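Local structure of transcriptional regulator (LacI family) (3G85) at residues R32-K37 / T251-V256; G202-L207 / P236-V241. The protein probably acts as a LacI-family transcription factor that binds regulatory DNA, this construct being its periplasmic-binding-protein-like core. All blocks are in the same frame, centred on the assembly; numbering follows the deposited sequence.

Contact 1 of 2, residues R32-K37 / T251-V256; sequences RGLQSK and TCISLV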
loop_
_atom_site.group_PDB
_atom_site.type_symbol
_atom_site.label_atom_id
_atom_site.label_comp_id
_atom_site.label_asym_id
_atom_site.label_seq_id
_atom_site.Cartn_x
_atom_site.Cartn_y
_atom_site.Cartn_z
ATOM N N ARG A 32 1.628 -6.438 13.337
ATOM C CA ARG A 32 0.366 -6.965 13.857
ATOM C C ARG A 32 -0.000 -8.243 13.143
ATOM O O ARG A 32 -0.355 -9.226 13.790
ATOM C CB ARG A 32 -0.783 -5.970 13.728
ATOM C CG ARG A 32 -2.004 -6.423 14.493
ATOM C CD ARG A 32 -3.238 -5.561 14.259
ATOM N NE ARG A 32 -2.974 -4.125 14.338
ATOM C CZ ARG A 32 -2.956 -3.391 15.446
ATOM N NH1 ARG A 32 -3.154 -3.955 16.651
ATOM N NH2 ARG A 32 -2.711 -2.077 15.343
ATOM N N GLY A 33 0.093 -8.245 11.807
ATOM C CA GLY A 33 -0.258 -9.433 11.030
ATOM C C GLY A 33 0.654 -10.611 11.342
ATOM O O GLY A 33 0.179 -11.764 11.442
ATOM N N LEU A 34 1.951 -10.330 11.483
ATOM C CA LEU A 34 2.936 -11.382 11.802
ATOM C C LEU A 34 2.753 -11.942 13.224
ATOM O O LEU A 34 2.721 -13.159 13.380
ATOM C CB LEU A 34 4.377 -10.917 11.602
ATOM C CG LEU A 34 4.788 -10.556 10.157
ATOM C CD1 LEU A 34 6.136 -9.843 10.240
ATOM C CD2 LEU A 34 4.804 -11.748 9.175
ATOM N N GLN A 35 2.659 -11.068 14.228
ATOM C CA GLN A 35 2.381 -11.491 15.620
ATOM C C GLN A 35 1.148 -12.417 15.635
ATOM O O GLN A 35 1.139 -13.476 16.277
ATOM C CB GLN A 35 2.208 -10.275 16.572
ATOM C CG GLN A 35 3.532 -9.462 16.889
ATOM C CD GLN A 35 3.305 -8.108 17.639
ATOM O OE1 GLN A 35 4.177 -7.636 18.395
ATOM N NE2 GLN A 35 2.138 -7.496 17.436
ATOM N N SER A 36 0.120 -12.032 14.886
ATOM C CA SER A 36 -1.157 -12.722 14.918
ATOM C C SER A 36 -1.120 -14.105 14.283
ATOM O O SER A 36 -1.713 -15.064 14.800
ATOM C CB SER A 36 -2.221 -11.847 14.263
ATOM O OG SER A 36 -3.287 -12.637 13.852
ATOM N N LYS A 37 -0.434 -14.188 13.147
ATOM C CA LYS A 37 -0.208 -15.433 12.427
ATOM C C LYS A 37 0.637 -16.416 13.261
ATOM O O LYS A 37 0.302 -17.601 13.359
ATOM C CB LYS A 37 0.515 -15.144 11.113
ATOM C CG LYS A 37 0.816 -16.375 10.283
ATOM C CD LYS A 37 -0.426 -17.054 9.872
ATOM C CE LYS A 37 -0.081 -18.210 8.969
ATOM N NZ LYS A 37 -1.337 -18.896 8.598
ATOM N N THR A 251 -0.179 -14.411 5.349
ATOM C CA THR A 251 -0.076 -15.333 4.197
ATOM C C THR A 251 1.376 -15.550 3.732
ATOM O O THR A 251 1.748 -16.643 3.264
ATOM C CB THR A 251 -0.963 -14.870 3.024
ATOM O OG1 THR A 251 -2.323 -14.880 3.444
ATOM C CG2 THR A 251 -0.833 -15.811 1.832
ATOM N N CYS A 252 2.211 -14.512 3.852
ATOM C CA CYS A 252 3.649 -14.653 3.616
ATOM C C CYS A 252 4.246 -15.803 4.439
ATOM O O CYS A 252 4.981 -16.626 3.901
ATOM C CB CYS A 252 4.391 -13.323 3.907
ATOM S SG CYS A 252 4.078 -12.041 2.673
ATOM N N ILE A 253 3.939 -15.862 5.734
ATOM C CA ILE A 253 4.417 -16.965 6.584
ATOM C C ILE A 253 3.926 -18.339 6.080
ATOM O O ILE A 253 4.696 -19.298 6.070
ATOM C CB ILE A 253 3.968 -16.765 8.047
ATOM C CG1 ILE A 253 4.587 -15.463 8.600
ATOM C CG2 ILE A 253 4.227 -18.036 8.914
ATOM C CD1 ILE A 253 4.293 -15.217 10.070
ATOM N N SER A 254 2.657 -18.417 5.671
ATOM C CA SER A 254 2.087 -19.660 5.126
ATOM C C SER A 254 2.880 -20.142 3.943
ATOM O O SER A 254 3.175 -21.352 3.855
ATOM C CB SER A 254 0.641 -19.462 4.651
ATOM O OG SER A 254 -0.217 -19.166 5.727
ATOM N N LEU A 255 3.157 -19.223 3.019
ATOM C CA LEU A 255 3.945 -19.524 1.834
ATOM C C LEU A 255 5.352 -19.983 2.223
ATOM O O LEU A 255 5.854 -20.982 1.697
ATOM C CB LEU A 255 4.059 -18.319 0.907
ATOM C CG LEU A 255 2.854 -17.843 0.114
ATOM C CD1 LEU A 255 3.352 -16.912 -0.994
ATOM C CD2 LEU A 255 2.105 -19.043 -0.480
ATOM N N VAL A 256 5.994 -19.241 3.138
ATOM C CA VAL A 256 7.321 -19.624 3.598
ATOM C C VAL A 256 7.392 -21.090 4.086
ATOM O O VAL A 256 8.257 -21.863 3.659
ATOM C CB VAL A 256 7.806 -18.658 4.702
ATOM C CG1 VAL A 256 8.872 -19.326 5.594
ATOM C CG2 VAL A 256 8.343 -17.411 4.025
#
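Two helices on one face of the N-terminal parallel sheet, 27-40 and 245-260, pack through Leu34, Lys37, Ile253 and Ser254. The axes of the two short segments approach to 10.0 Å with 53° between their N-to-C directions, which makes this an inclined helix pair joined by side chains rather than by close backbones. Ile253 is the central apolar residue. Its CD1 reaches CD2 of Leu34 at 3.6 Å, the two side chains lying askew to one another, and the same methyl meets CG of Lys37 at 3.7 Å. Lys37 and Ile253 run alongside in opposite senses, so the methylene part of the lysine, CB and CG, lies along Ile253 as an apolar surface while the ammonium group goes on past it to Ser254. Extended away from the backbone N at chi1 (179°) but bent at chi2 (62°), the lysine chain delivers NZ to Ser254 OG, to which it donates a hydrogen bond of 3.1 Å. Both Lys37 and Ser254 are partly exposed, whereas Leu34 and Ile253 are buried; the polar link thus borders the apolar one. Beneath helix 245-260, Cys252 and Leu255 rest on Ile95 and Val107 of the sheet, and Ile253 also touches Gln41. The two segments meet although 213 residues lie between them in sequence. Helices laid beside each other over a parallel sheet are characteristic of the N-terminal alpha/beta subdomain of the LacI-family core, completed by a chain that returns from the other subdomain.

Contact 2 of 2, residues G202-L207 / P236-V241; sequences GVISVL and PPVTIV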
loop_
_atom_site.group_PDB
_atom_site.type_symbol
_atom_site.label_atom_id
_atom_site.label_comp_id
_atom_site.label_asym_id
_atom_site.label_seq_id
_atom_site.Cartn_x
_atom_site.Cartn_y
_atom_site.Cartn_z
ATOM N N GLY A 202 -4.737 14.623 6.767
ATOM C CA GLY A 202 -4.263 16.009 6.693
ATOM C C GLY A 202 -5.252 16.902 5.940
ATOM O O GLY A 202 -5.507 18.052 6.341
ATOM N N VAL A 203 -5.774 16.382 4.834
ATOM C CA VAL A 203 -6.783 17.109 4.033
ATOM C C VAL A 203 -8.014 17.474 4.874
ATOM O O VAL A 203 -8.457 18.622 4.905
ATOM C CB VAL A 203 -7.204 16.322 2.805
ATOM C CG1 VAL A 203 -8.482 16.981 2.167
ATOM C CG2 VAL A 203 -6.033 16.171 1.803
ATOM N N ILE A 204 -8.544 16.507 5.602
ATOM C CA ILE A 204 -9.717 16.737 6.427
ATOM C C ILE A 204 -9.411 17.750 7.539
ATOM O O ILE A 204 -10.316 18.535 7.902
ATOM C CB ILE A 204 -10.248 15.394 6.966
ATOM C CG1 ILE A 204 -10.948 14.654 5.845
ATOM C CG2 ILE A 204 -11.197 15.569 8.128
ATOM C CD1 ILE A 204 -10.850 13.165 6.053
ATOM N N SER A 205 -8.163 17.772 8.041
ATOM C CA SER A 205 -7.741 18.768 9.038
ATOM C C SER A 205 -8.068 20.179 8.490
ATOM O O SER A 205 -8.695 21.015 9.161
ATOM C CB SER A 205 -6.236 18.639 9.334
ATOM O OG SER A 205 -5.753 19.630 10.225
ATOM N N VAL A 206 -7.650 20.410 7.254
ATOM C CA VAL A 206 -7.806 21.724 6.613
ATOM C C VAL A 206 -9.278 21.989 6.266
ATOM O O VAL A 206 -9.807 23.067 6.565
ATOM C CB VAL A 206 -6.905 21.843 5.375
ATOM C CG1 VAL A 206 -7.202 23.152 4.601
ATOM C CG2 VAL A 206 -5.460 21.805 5.782
ATOM N N LEU A 207 -9.947 21.020 5.646
ATOM C CA LEU A 207 -11.361 21.172 5.297
ATOM C C LEU A 207 -12.237 21.451 6.520
ATOM O O LEU A 207 -13.211 22.227 6.429
ATOM C CB LEU A 207 -11.893 19.943 4.550
ATOM C CG LEU A 207 -11.236 19.462 3.258
ATOM C CD1 LEU A 207 -12.092 18.358 2.679
ATOM C CD2 LEU A 207 -11.016 20.568 2.230
ATOM N N PRO A 236 -14.635 13.722 9.756
ATOM C CA PRO A 236 -15.533 12.587 9.757
ATOM C C PRO A 236 -14.764 11.306 9.382
ATOM O O PRO A 236 -13.598 11.401 8.976
ATOM C CB PRO A 236 -16.509 12.949 8.626
ATOM C CG PRO A 236 -15.653 13.547 7.651
ATOM C CD PRO A 236 -14.662 14.399 8.440
ATOM N N PRO A 237 -15.388 10.126 9.555
ATOM C CA PRO A 237 -14.807 8.891 9.031
ATOM C C PRO A 237 -14.570 8.990 7.519
ATOM O O PRO A 237 -15.348 9.614 6.780
ATOM C CB PRO A 237 -15.857 7.835 9.407
ATOM C CG PRO A 237 -16.464 8.411 10.699
ATOM C CD PRO A 237 -16.619 9.847 10.318
ATOM N N VAL A 238 -13.463 8.421 7.085
ATOM C CA VAL A 238 -13.035 8.459 5.697
ATOM C C VAL A 238 -13.213 7.077 5.078
ATOM O O VAL A 238 -12.709 6.053 5.595
ATOM C CB VAL A 238 -11.536 8.828 5.624
ATOM C CG1 VAL A 238 -10.996 8.839 4.136
ATOM C CG2 VAL A 238 -11.301 10.146 6.293
ATOM N N THR A 239 -13.917 7.058 3.946
ATOM C CA THR A 239 -14.029 5.845 3.157
ATOM C C THR A 239 -12.695 5.477 2.546
ATOM O O THR A 239 -11.998 6.331 2.002
ATOM C CB THR A 239 -15.087 6.002 2.062
ATOM O OG1 THR A 239 -16.367 5.993 2.702
ATOM C CG2 THR A 239 -14.992 4.846 1.033
ATOM N N ILE A 240 -12.347 4.208 2.668
ATOM C CA ILE A 240 -11.085 3.719 2.126
ATOM C C ILE A 240 -11.185 2.475 1.247
ATOM O O ILE A 240 -12.121 1.670 1.347
ATOM C CB ILE A 240 -10.063 3.390 3.248
ATOM C CG1 ILE A 240 -10.569 2.180 4.096
ATOM C CG2 ILE A 240 -9.750 4.624 4.111
ATOM C CD1 ILE A 240 -9.535 1.709 5.174
ATOM N N VAL A 241 -10.190 2.323 0.387
ATOM C CA VAL A 241 -9.949 1.066 -0.288
ATOM C C VAL A 241 -8.644 0.553 0.365
ATOM O O VAL A 241 -7.583 1.186 0.264
ATOM C CB VAL A 241 -9.832 1.192 -1.823
ATOM C CG1 VAL A 241 -9.876 -0.235 -2.406
ATOM C CG2 VAL A 241 -10.999 2.065 -2.382
#
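Apolar contacts account for the whole of the meeting between helix segment 202-207 and segment 236-241, and Ile204 makes all of them from the helical side. Its two branches diverge: CG2 lies against CD of the Pro236 ring at 3.7 Å, while CD1 is directed toward CG2 of Val238, at a modelled separation too short to be reliable. With chi1 at -75°, CG1 sits beside the backbone N and CG2 opposite it, which accounts for the placing of the two branches. Ile204 and Pro236 meet at a slant, whereas Ile204 and Val238 pass in opposite directions. The two segments bury 126 Å² in all, and the nearest CA atoms, those of Ile204 and Pro236, stand 7.9 Å apart. In the fold, this is the C-terminal alpha/beta subdomain, where helix 197-209 covers the sheet and the chain returns to enter strand 239-242 after a cis peptide bond preceding Pro236. Ile204 continues onto Ile220 of the neighbouring strand and onto Ile214, which Pro236 touches as well. Polar bonds to the rest of the chain hold segment 236-241: Ser234 OG to Pro236 O and Arg279 NH1 to Val238 O. Farther along, backbone bonds tie Thr239 and Val241 to Ala222 of strand 219-224, and Ile240 to Ile277 of strand 276-277.

Contacts 1 and 2 lie in different subdomains, their centres 30 Å apart and their nearest atoms about 13 Å apart, without touching. Each centre is about 17 Å from the centre of the chain. The connection between them is covalent: strand 239-242, entered from contact 2, is followed directly by helix 245-260, which carries segment 251-256 of contact 1. Both segments of contact 2 fall between those of contact 1 in sequence, so contact 2 is nested inside the loop that contact 1 closes. This crossing between subdomains is expected of periplasmic-binding-protein-like folds, in which a cleft between the two lobes generally receives the effector; neither contact includes a bound ligand.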